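Long-range contact in histidinol-phosphate aminotransferase (Clostridium acetobutylicum, PDB 3FTB), which is probably a pyridoxal 5'-phosphate-dependent aminotransferase that transfers an amino group in the histidinol-phosphate step of histidine biosynthesis: residues Y73-A87 with R223-A235. Sequence-based numbering, arbitrary orientation.
With PO4 (phosphate ion), chain E.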
ATOM      1  N   TYR A  73     -16.413  -2.637 -15.427  1.00 48.46           N
ATOM      2  CA  TYR A  73     -16.669  -1.233 -15.189  1.00 45.63           C
ATOM      3  C   TYR A  73     -16.294  -0.456 -16.432  1.00 42.33           C
ATOM      4  O   TYR A  73     -16.985   0.478 -16.824  1.00 36.27           O
ATOM      5  CB  TYR A  73     -15.827  -0.750 -14.017  1.00 43.51           C
ATOM      6  CG  TYR A  73     -15.941   0.728 -13.740  1.00 41.21           C
ATOM      7  CD1 TYR A  73     -17.152   1.285 -13.346  1.00 42.81           C
ATOM      8  CD2 TYR A  73     -14.838   1.564 -13.849  1.00 34.18           C
ATOM      9  CE1 TYR A  73     -17.267   2.629 -13.078  1.00 28.88           C
ATOM     10  CE2 TYR A  73     -14.941   2.898 -13.585  1.00 19.15           C
ATOM     11  CZ  TYR A  73     -16.162   3.437 -13.201  1.00 28.49           C
ATOM     12  OH  TYR A  73     -16.284   4.794 -12.926  1.00 35.02           O
ATOM     13  N   LEU A  74     -15.189  -0.859 -17.049  1.00 40.41           N
ATOM     14  CA  LEU A  74     -14.687  -0.177 -18.228  1.00 45.04           C
ATOM     15  C   LEU A  74     -15.136  -0.844 -19.538  1.00 52.30           C
ATOM     16  O   LEU A  74     -14.876  -0.327 -20.622  1.00 56.24           O
ATOM     17  CB  LEU A  74     -13.157  -0.095 -18.175  1.00 43.10           C
ATOM     18  CG  LEU A  74     -12.479   0.447 -16.910  1.00 47.51           C
ATOM     19  CD1 LEU A  74     -10.985   0.298 -17.052  1.00 47.74           C
ATOM     20  CD2 LEU A  74     -12.838   1.908 -16.619  1.00 44.76           C
ATOM     21  N   LYS A  75     -15.810  -1.987 -19.435  1.00 54.52           N
ATOM     22  CA  LYS A  75     -16.193  -2.765 -20.616  1.00 41.52           C
ATOM     23  C   LYS A  75     -14.993  -2.978 -21.523  1.00 47.06           C
ATOM     24  O   LYS A  75     -15.033  -2.635 -22.703  1.00 50.15           O
ATOM     25  CB  LYS A  75     -17.312  -2.080 -21.407  1.00 28.42           C
ATOM     26  CG  LYS A  75     -18.539  -1.697 -20.590  1.00 40.36           C
ATOM     27  CD  LYS A  75     -19.203  -2.907 -19.957  1.00 52.10           C
ATOM     28  CE  LYS A  75     -20.258  -2.478 -18.944  1.00 57.64           C
ATOM     29  NZ  LYS A  75     -21.073  -1.353 -19.475  1.00 62.29           N
ATOM     30  N   LEU A  76     -13.925  -3.534 -20.964  1.00 47.49           N
ATOM     31  CA  LEU A  76     -12.722  -3.853 -21.726  1.00 43.03           C
ATOM     32  C   LEU A  76     -12.103  -5.141 -21.209  1.00 44.84           C
ATOM     33  O   LEU A  76     -12.023  -5.350 -20.002  1.00 47.10           O
ATOM     34  CB  LEU A  76     -11.692  -2.724 -21.624  1.00 34.64           C
ATOM     35  CG  LEU A  76     -11.366  -1.941 -22.901  1.00 35.61           C
ATOM     36  CD1 LEU A  76     -12.606  -1.284 -23.478  1.00 30.85           C
ATOM     37  CD2 LEU A  76     -10.256  -0.905 -22.688  1.00 31.30           C
ATOM     38  N   LYS A  77     -11.671  -5.998 -22.129  1.00 42.12           N
ATOM     39  CA  LYS A  77     -10.964  -7.226 -21.784  1.00 34.05           C
ATOM     40  C   LYS A  77      -9.577  -7.228 -22.443  1.00 29.26           C
ATOM     41  O   LYS A  77      -9.267  -6.345 -23.250  1.00 26.55           O
ATOM     42  CB  LYS A  77     -11.787  -8.460 -22.194  1.00 34.31           C
ATOM     43  CG  LYS A  77     -13.182  -8.525 -21.566  1.00 20.65           C
ATOM     44  CD  LYS A  77     -13.087  -8.647 -20.068  1.00 23.34           C
ATOM     45  CE  LYS A  77     -14.453  -8.592 -19.421  1.00 22.48           C
ATOM     46  NZ  LYS A  77     -14.378  -9.161 -18.050  1.00 31.30           N
ATOM     47  N   ASP A  78      -8.748  -8.202 -22.074  1.00 36.44           N
ATOM     48  CA  ASP A  78      -7.394  -8.346 -22.622  1.00 44.80           C
ATOM     49  C   ASP A  78      -6.639  -7.015 -22.581  1.00 38.69           C
ATOM     50  O   ASP A  78      -6.114  -6.544 -23.595  1.00 35.84           O
ATOM     51  CB  ASP A  78      -7.425  -8.945 -24.047  1.00 50.83           C
ATOM     52  CG  ASP A  78      -6.064  -9.519 -24.492  1.00 52.04           C
ATOM     53  OD1 ASP A  78      -5.196  -9.805 -23.634  1.00 49.21           O
ATOM     54  OD2 ASP A  78      -5.866  -9.697 -25.716  1.00 47.12           O
ATOM     55  N   ILE A  79      -6.596  -6.420 -21.388  1.00 40.95           N
ATOM     56  CA  ILE A  79      -5.863  -5.177 -21.146  1.00 30.89           C
ATOM     57  C   ILE A  79      -4.949  -5.357 -19.953  1.00 28.45           C
ATOM     58  O   ILE A  79      -5.199  -6.197 -19.097  1.00 26.92           O
ATOM     59  CB  ILE A  79      -6.807  -3.995 -20.842  1.00 30.24           C
ATOM     60  CG1 ILE A  79      -7.865  -4.392 -19.809  1.00 30.25           C
ATOM     61  CG2 ILE A  79      -7.486  -3.516 -22.105  1.00 32.45           C
ATOM     62  CD1 ILE A  79      -8.598  -3.186 -19.184  1.00 30.27           C
ATOM     63  N   GLY A  80      -3.877  -4.581 -19.904  1.00 27.65           N
ATOM     64  CA  GLY A  80      -3.056  -4.534 -18.711  1.00 21.36           C
ATOM     65  C   GLY A  80      -3.820  -3.788 -17.624  1.00 32.41           C
ATOM     66  O   GLY A  80      -4.476  -2.766 -17.887  1.00 25.09           O
ATOM     67  N   ILE A  81      -3.749  -4.310 -16.402  1.00 41.54           N
ATOM     68  CA  ILE A  81      -4.345  -3.659 -15.247  1.00 32.50           C
ATOM     69  C   ILE A  81      -3.320  -3.656 -14.119  1.00 34.09           C
ATOM     70  O   ILE A  81      -2.742  -4.687 -13.789  1.00 32.55           O
ATOM     71  CB  ILE A  81      -5.629  -4.376 -14.793  1.00 31.95           C
ATOM     72  CG1 ILE A  81      -6.655  -4.412 -15.927  1.00 31.09           C
ATOM     73  CG2 ILE A  81      -6.215  -3.688 -13.561  1.00 37.94           C
ATOM     74  CD1 ILE A  81      -7.803  -5.360 -15.667  1.00 26.05           C
ATOM     75  N   VAL A  82      -3.070  -2.485 -13.548  1.00 34.28           N
ATOM     76  CA  VAL A  82      -2.138  -2.379 -12.441  1.00 33.96           C
ATOM     77  C   VAL A  82      -2.875  -1.822 -11.242  1.00 30.30           C
ATOM     78  O   VAL A  82      -3.582  -0.830 -11.359  1.00 29.94           O
ATOM     79  CB  VAL A  82      -0.885  -1.530 -12.791  1.00 40.97           C
ATOM     80  CG1 VAL A  82       0.035  -2.304 -13.740  1.00 36.29           C
ATOM     81  CG2 VAL A  82      -1.276  -0.202 -13.400  1.00 38.84           C
ATOM     82  N   LEU A  83      -2.734  -2.492 -10.100  1.00 33.57           N
ATOM     83  CA  LEU A  83      -3.432  -2.110  -8.875  1.00 34.63           C
ATOM     84  C   LEU A  83      -2.513  -1.270  -8.000  1.00 35.79           C
ATOM     85  O   LEU A  83      -1.319  -1.535  -7.897  1.00 33.32           O
ATOM     86  CB  LEU A  83      -3.922  -3.350  -8.115  1.00 20.11           C
ATOM     87  CG  LEU A  83      -4.735  -4.281  -9.017  1.00 24.30           C
ATOM     88  CD1 LEU A  83      -5.092  -5.575  -8.305  1.00 25.39           C
ATOM     89  CD2 LEU A  83      -5.980  -3.585  -9.545  1.00 24.29           C
ATOM     90  N   GLY A  84      -3.068  -0.238  -7.385  1.00 35.70           N
ATOM     91  CA  GLY A  84      -2.258   0.631  -6.564  1.00 27.90           C
ATOM     92  C   GLY A  84      -2.900   0.976  -5.243  1.00 46.11           C
ATOM     93  O   GLY A  84      -4.120   1.142  -5.145  1.00 52.08           O
ATOM     94  N   ASN A  85      -2.060   1.063  -4.218  1.00 55.53           N
ATOM     95  CA  ASN A  85      -2.437   1.630  -2.940  1.00 58.06           C
ATOM     96  C   ASN A  85      -2.668   3.126  -3.171  1.00 51.38           C
ATOM     97  O   ASN A  85      -1.822   3.956  -2.832  1.00 55.10           O
ATOM     98  CB  ASN A  85      -1.312   1.383  -1.932  1.00 63.82           C
ATOM     99  CG  ASN A  85      -1.761   1.526  -0.488  1.00 67.41           C
ATOM    100  OD1 ASN A  85      -2.840   1.069  -0.100  1.00 71.29           O
ATOM    101  ND2 ASN A  85      -0.914   2.146   0.323  1.00 61.94           N
ATOM    102  N   GLY A  86      -3.812   3.455  -3.772  1.00 40.22           N
ATOM    103  CA  GLY A  86      -4.122   4.809  -4.199  1.00 24.99           C
ATOM    104  C   GLY A  86      -3.690   5.034  -5.646  1.00 33.28           C
ATOM    105  O   GLY A  86      -2.876   4.277  -6.173  1.00 33.70           O
ATOM    106  N   ALA A  87      -4.221   6.060  -6.304  1.00 31.18           N
ATOM    107  CA  ALA A  87      -3.702   6.437  -7.625  1.00 34.31           C
ATOM    108  C   ALA A  87      -2.245   6.908  -7.529  1.00 46.91           C
ATOM    109  O   ALA A  87      -1.473   6.804  -8.489  1.00 49.81           O
ATOM    110  CB  ALA A  87      -4.565   7.516  -8.267  1.00 21.86           C
ATOM    111  N   ARG A 223      -7.533   3.770  -0.069  1.00 56.78           N
ATOM    112  CA  ARG A 223      -6.274   3.746  -0.812  1.00 53.81           C
ATOM    113  C   ARG A 223      -6.372   2.837  -2.032  1.00 45.86           C
ATOM    114  O   ARG A 223      -5.864   1.714  -2.020  1.00 45.49           O
ATOM    115  CB  ARG A 223      -5.117   3.306   0.096  1.00 53.60           C
ATOM    116  CG  ARG A 223      -5.052   4.044   1.433  1.00 51.94           C
ATOM    117  CD  ARG A 223      -4.144   5.271   1.406  1.00 49.31           C
ATOM    118  NE  ARG A 223      -4.555   6.301   0.452  1.00 40.99           N
ATOM    119  CZ  ARG A 223      -3.884   6.602  -0.656  1.00 39.05           C
ATOM    120  NH1 ARG A 223      -2.770   5.952  -0.960  1.00 54.48           N
ATOM    121  NH2 ARG A 223      -4.316   7.553  -1.464  1.00 29.35           N
ATOM    122  N   PHE A 224      -7.037   3.310  -3.081  1.00 45.16           N
ATOM    123  CA  PHE A 224      -7.168   2.500  -4.291  1.00 42.18           C
ATOM    124  C   PHE A 224      -7.265   3.273  -5.610  1.00 37.37           C
ATOM    125  O   PHE A 224      -8.198   4.039  -5.826  1.00 37.49           O
ATOM    126  CB  PHE A 224      -8.333   1.509  -4.185  1.00 38.26           C
ATOM    127  CG  PHE A 224      -8.463   0.637  -5.396  1.00 42.78           C
ATOM    128  CD1 PHE A 224      -7.519  -0.333  -5.657  1.00 34.65           C
ATOM    129  CD2 PHE A 224      -9.478   0.836  -6.307  1.00 43.00           C
ATOM    130  CE1 PHE A 224      -7.604  -1.107  -6.789  1.00 37.02           C
ATOM    131  CE2 PHE A 224      -9.563   0.069  -7.430  1.00 31.49           C
ATOM    132  CZ  PHE A 224      -8.625  -0.905  -7.674  1.00 37.08           C
ATOM    133  N   GLY A 225      -6.291   3.050  -6.487  1.00 34.99           N
ATOM    134  CA  GLY A 225      -6.321   3.578  -7.841  1.00 31.05           C
ATOM    135  C   GLY A 225      -5.874   2.512  -8.825  1.00 30.83           C
ATOM    136  O   GLY A 225      -5.301   1.510  -8.415  1.00 26.18           O
ATOM    137  N   TYR A 226      -6.132   2.707 -10.116  1.00 37.67           N
ATOM    138  CA  TYR A 226      -5.739   1.697 -11.103  1.00 36.67           C
ATOM    139  C   TYR A 226      -5.171   2.205 -12.430  1.00 33.47           C
ATOM    140  O   TYR A 226      -5.377   3.356 -12.819  1.00 34.45           O
ATOM    141  CB  TYR A 226      -6.863   0.682 -11.342  1.00 44.43           C
ATOM    142  CG  TYR A 226      -8.237   1.259 -11.599  1.00 41.39           C
ATOM    143  CD1 TYR A 226      -8.846   1.121 -12.843  1.00 40.45           C
ATOM    144  CD2 TYR A 226      -8.939   1.912 -10.591  1.00 41.24           C
ATOM    145  CE1 TYR A 226     -10.122   1.630 -13.082  1.00 39.15           C
ATOM    146  CE2 TYR A 226     -10.206   2.428 -10.820  1.00 42.00           C
ATOM    147  CZ  TYR A 226     -10.796   2.282 -12.066  1.00 44.33           C
ATOM    148  OH  TYR A 226     -12.057   2.797 -12.287  1.00 50.05           O
ATOM    149  N   GLY A 227      -4.423   1.327 -13.097  1.00 30.03           N
ATOM    150  CA  GLY A 227      -3.873   1.600 -14.412  1.00 36.94           C
ATOM    151  C   GLY A 227      -4.540   0.758 -15.491  1.00 33.96           C
ATOM    152  O   GLY A 227      -4.847  -0.404 -15.272  1.00 37.63           O
ATOM    153  N   ILE A 228      -4.733   1.351 -16.664  1.00 26.62           N
ATOM    154  CA  ILE A 228      -5.465   0.749 -17.773  1.00 33.89           C
ATOM    155  C   ILE A 228      -4.663   0.917 -19.065  1.00 33.30           C
ATOM    156  O   ILE A 228      -4.420   2.041 -19.482  1.00 34.65           O
ATOM    157  CB  ILE A 228      -6.828   1.463 -17.939  1.00 44.35           C
ATOM    158  CG1 ILE A 228      -7.700   1.179 -16.721  1.00 54.89           C
ATOM    159  CG2 ILE A 228      -7.527   1.034 -19.217  1.00 53.07           C
ATOM    160  CD1 ILE A 228      -7.699  -0.309 -16.316  1.00 53.26           C
ATOM    161  N   THR A 229      -4.245  -0.178 -19.699  1.00 24.26           N
ATOM    162  CA  THR A 229      -3.440  -0.079 -20.922  1.00 24.69           C
ATOM    163  C   THR A 229      -3.468  -1.366 -21.745  1.00 35.18           C
ATOM    164  O   THR A 229      -3.511  -2.466 -21.202  1.00 34.69           O
ATOM    165  CB  THR A 229      -1.957   0.293 -20.622  1.00 16.59           C
ATOM    166  OG1 THR A 229      -1.281   0.640 -21.839  1.00 26.13           O
ATOM    167  CG2 THR A 229      -1.223  -0.862 -19.983  1.00 16.76           C
ATOM    168  N   ASN A 230      -3.445  -1.217 -23.063  1.00 41.38           N
ATOM    169  CA  ASN A 230      -3.300  -2.351 -23.957  1.00 34.32           C
ATOM    170  C   ASN A 230      -1.843  -2.787 -24.034  1.00 39.22           C
ATOM    171  O   ASN A 230      -1.528  -3.833 -24.593  1.00 40.44           O
ATOM    172  CB  ASN A 230      -3.799  -2.009 -25.360  1.00 35.22           C
ATOM    173  CG  ASN A 230      -4.599  -3.130 -25.969  1.00 37.53           C
ATOM    174  OD1 ASN A 230      -5.465  -3.706 -25.304  1.00 46.69           O
ATOM    175  ND2 ASN A 230      -4.320  -3.458 -27.230  1.00 20.34           N
ATOM    176  N   ASN A 231      -0.952  -1.974 -23.480  1.00 33.10           N
ATOM    177  CA  ASN A 231       0.471  -2.287 -23.487  1.00 33.61           C
ATOM    178  C   ASN A 231       0.826  -3.272 -22.382  1.00 30.41           C
ATOM    179  O   ASN A 231       1.465  -2.914 -21.386  1.00 27.63           O
ATOM    180  CB  ASN A 231       1.303  -1.011 -23.351  1.00 41.08           C
ATOM    181  CG  ASN A 231       2.790  -1.263 -23.517  1.00 42.32           C
ATOM    182  OD1 ASN A 231       3.307  -2.336 -23.170  1.00 39.02           O
ATOM    183  ND2 ASN A 231       3.490  -0.268 -24.045  1.00 37.42           N
ATOM    184  N   LYS A 232       0.417  -4.520 -22.574  1.00 37.02           N
ATOM    185  CA  LYS A 232       0.661  -5.570 -21.592  1.00 36.89           C
ATOM    186  C   LYS A 232       2.078  -5.567 -21.012  1.00 39.46           C
ATOM    187  O   LYS A 232       2.269  -5.876 -19.837  1.00 41.61           O
ATOM    188  CB  LYS A 232       0.319  -6.933 -22.188  1.00 25.32           C
ATOM    189  CG  LYS A 232      -1.110  -7.375 -21.899  1.00 34.39           C
ATOM    190  CD  LYS A 232      -2.126  -6.446 -22.549  1.00 37.18           C
ATOM    191  CE  LYS A 232      -2.466  -6.878 -23.968  1.00 33.38           C
ATOM    192  NZ  LYS A 232      -3.574  -6.076 -24.531  1.00 29.06           N
ATOM    193  N   GLU A 233       3.067  -5.200 -21.818  1.00 44.46           N
ATOM    194  CA  GLU A 233       4.450  -5.221 -21.340  1.00 45.30           C
ATOM    195  C   GLU A 233       4.750  -4.115 -20.313  1.00 42.70           C
ATOM    196  O   GLU A 233       5.563  -4.298 -19.402  1.00 44.73           O
ATOM    197  CB  GLU A 233       5.449  -5.209 -22.510  1.00 44.82           C
ATOM    198  CG  GLU A 233       6.921  -5.386 -22.081  1.00 59.66           C
ATOM    199  CD  GLU A 233       7.143  -6.498 -21.029  1.00 67.52           C
ATOM    200  OE1 GLU A 233       7.900  -6.280 -20.048  1.00 55.09           O
ATOM    201  OE2 GLU A 233       6.566  -7.597 -21.182  1.00 77.67           O
ATOM    202  N   ILE A 234       4.074  -2.980 -20.445  1.00 33.50           N
ATOM    203  CA  ILE A 234       4.284  -1.870 -19.524  1.00 31.63           C
ATOM    204  C   ILE A 234       3.604  -2.122 -18.183  1.00 34.76           C
ATOM    205  O   ILE A 234       4.017  -1.574 -17.159  1.00 35.67           O
ATOM    206  CB  ILE A 234       3.823  -0.534 -20.138  1.00 35.23           C
ATOM    207  CG1 ILE A 234       4.940   0.032 -21.006  1.00 44.67           C
ATOM    208  CG2 ILE A 234       3.455   0.473 -19.067  1.00 32.15           C
ATOM    209  CD1 ILE A 234       4.722   1.464 -21.402  1.00 51.09           C
ATOM    210  N   ALA A 235       2.572  -2.960 -18.191  1.00 33.93           N
ATOM    211  CA  ALA A 235       1.936  -3.394 -16.949  1.00 37.44           C
ATOM    212  C   ALA A 235       2.818  -4.427 -16.249  1.00 37.82           C
ATOM    213  O   ALA A 235       2.965  -4.420 -15.024  1.00 33.81           O
ATOM    214  CB  ALA A 235       0.550  -3.968 -17.236  1.00 38.22           C
TER
HETATM  215  P   PO4 E 362      -4.970   8.987  -4.381  1.00 29.96           P
HETATM  216  O1  PO4 E 362      -3.697   8.231  -4.099  1.00 38.50           O
HETATM  217  O2  PO4 E 362      -5.832   8.208  -5.330  1.00 33.13           O
HETATM  218  O3  PO4 E 362      -5.764   9.191  -3.117  1.00 25.56           O
HETATM  219  O4  PO4 E 362      -4.607  10.303  -5.018  1.00 35.41           O
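Strands 80-84 and 225-229 pair antiparallel: V82 with G227 and G84 with G225 each exchange two backbone hydrogen bonds, and G80 with T229 forms a third hydrogen-bonded pair. V82 CG2 settles 3.3 Å from G227 CA, where there is no side chain to meet it, while its CG1 turns to A235 CB on helix 232-239.

Apolar packing covers the sheet face bearing I81, L83, Y226 and I228. The end of helix 64-74 drops onto it: L74 meets I228 tip to tip, tightly, with CD1 3.4 Å from I228 CG1, and also lies at the edge of the Y226 ring. Y226 OH comes 3.2 Å from Y73 CE2, the two side chains crossing at about a right angle.

At one end, bent at chi2 (64°) and chi3 (89°), the K232 chain curls back to bring NZ to D78 O (2.7 Å), above the carbonyl plane, and to N230 O.

At the other, a phosphate ion takes hydrogen bonds from A87 N to O2 (2.9 Å) and from R223 NH2 to O1 (2.8 Å), with O1 in the guanidinium plane; S88 OG and T214 OG1 also hydrogen-bond to it. The ion, probably from the crystallisation liquor, lies between the G86-A87 turn and R223, a position consistent with the cofactor-phosphate site of fold-type I aminotransferases, where edge strand 80-84 pairs with 225-229, the one antiparallel strand of the seven-stranded sheet.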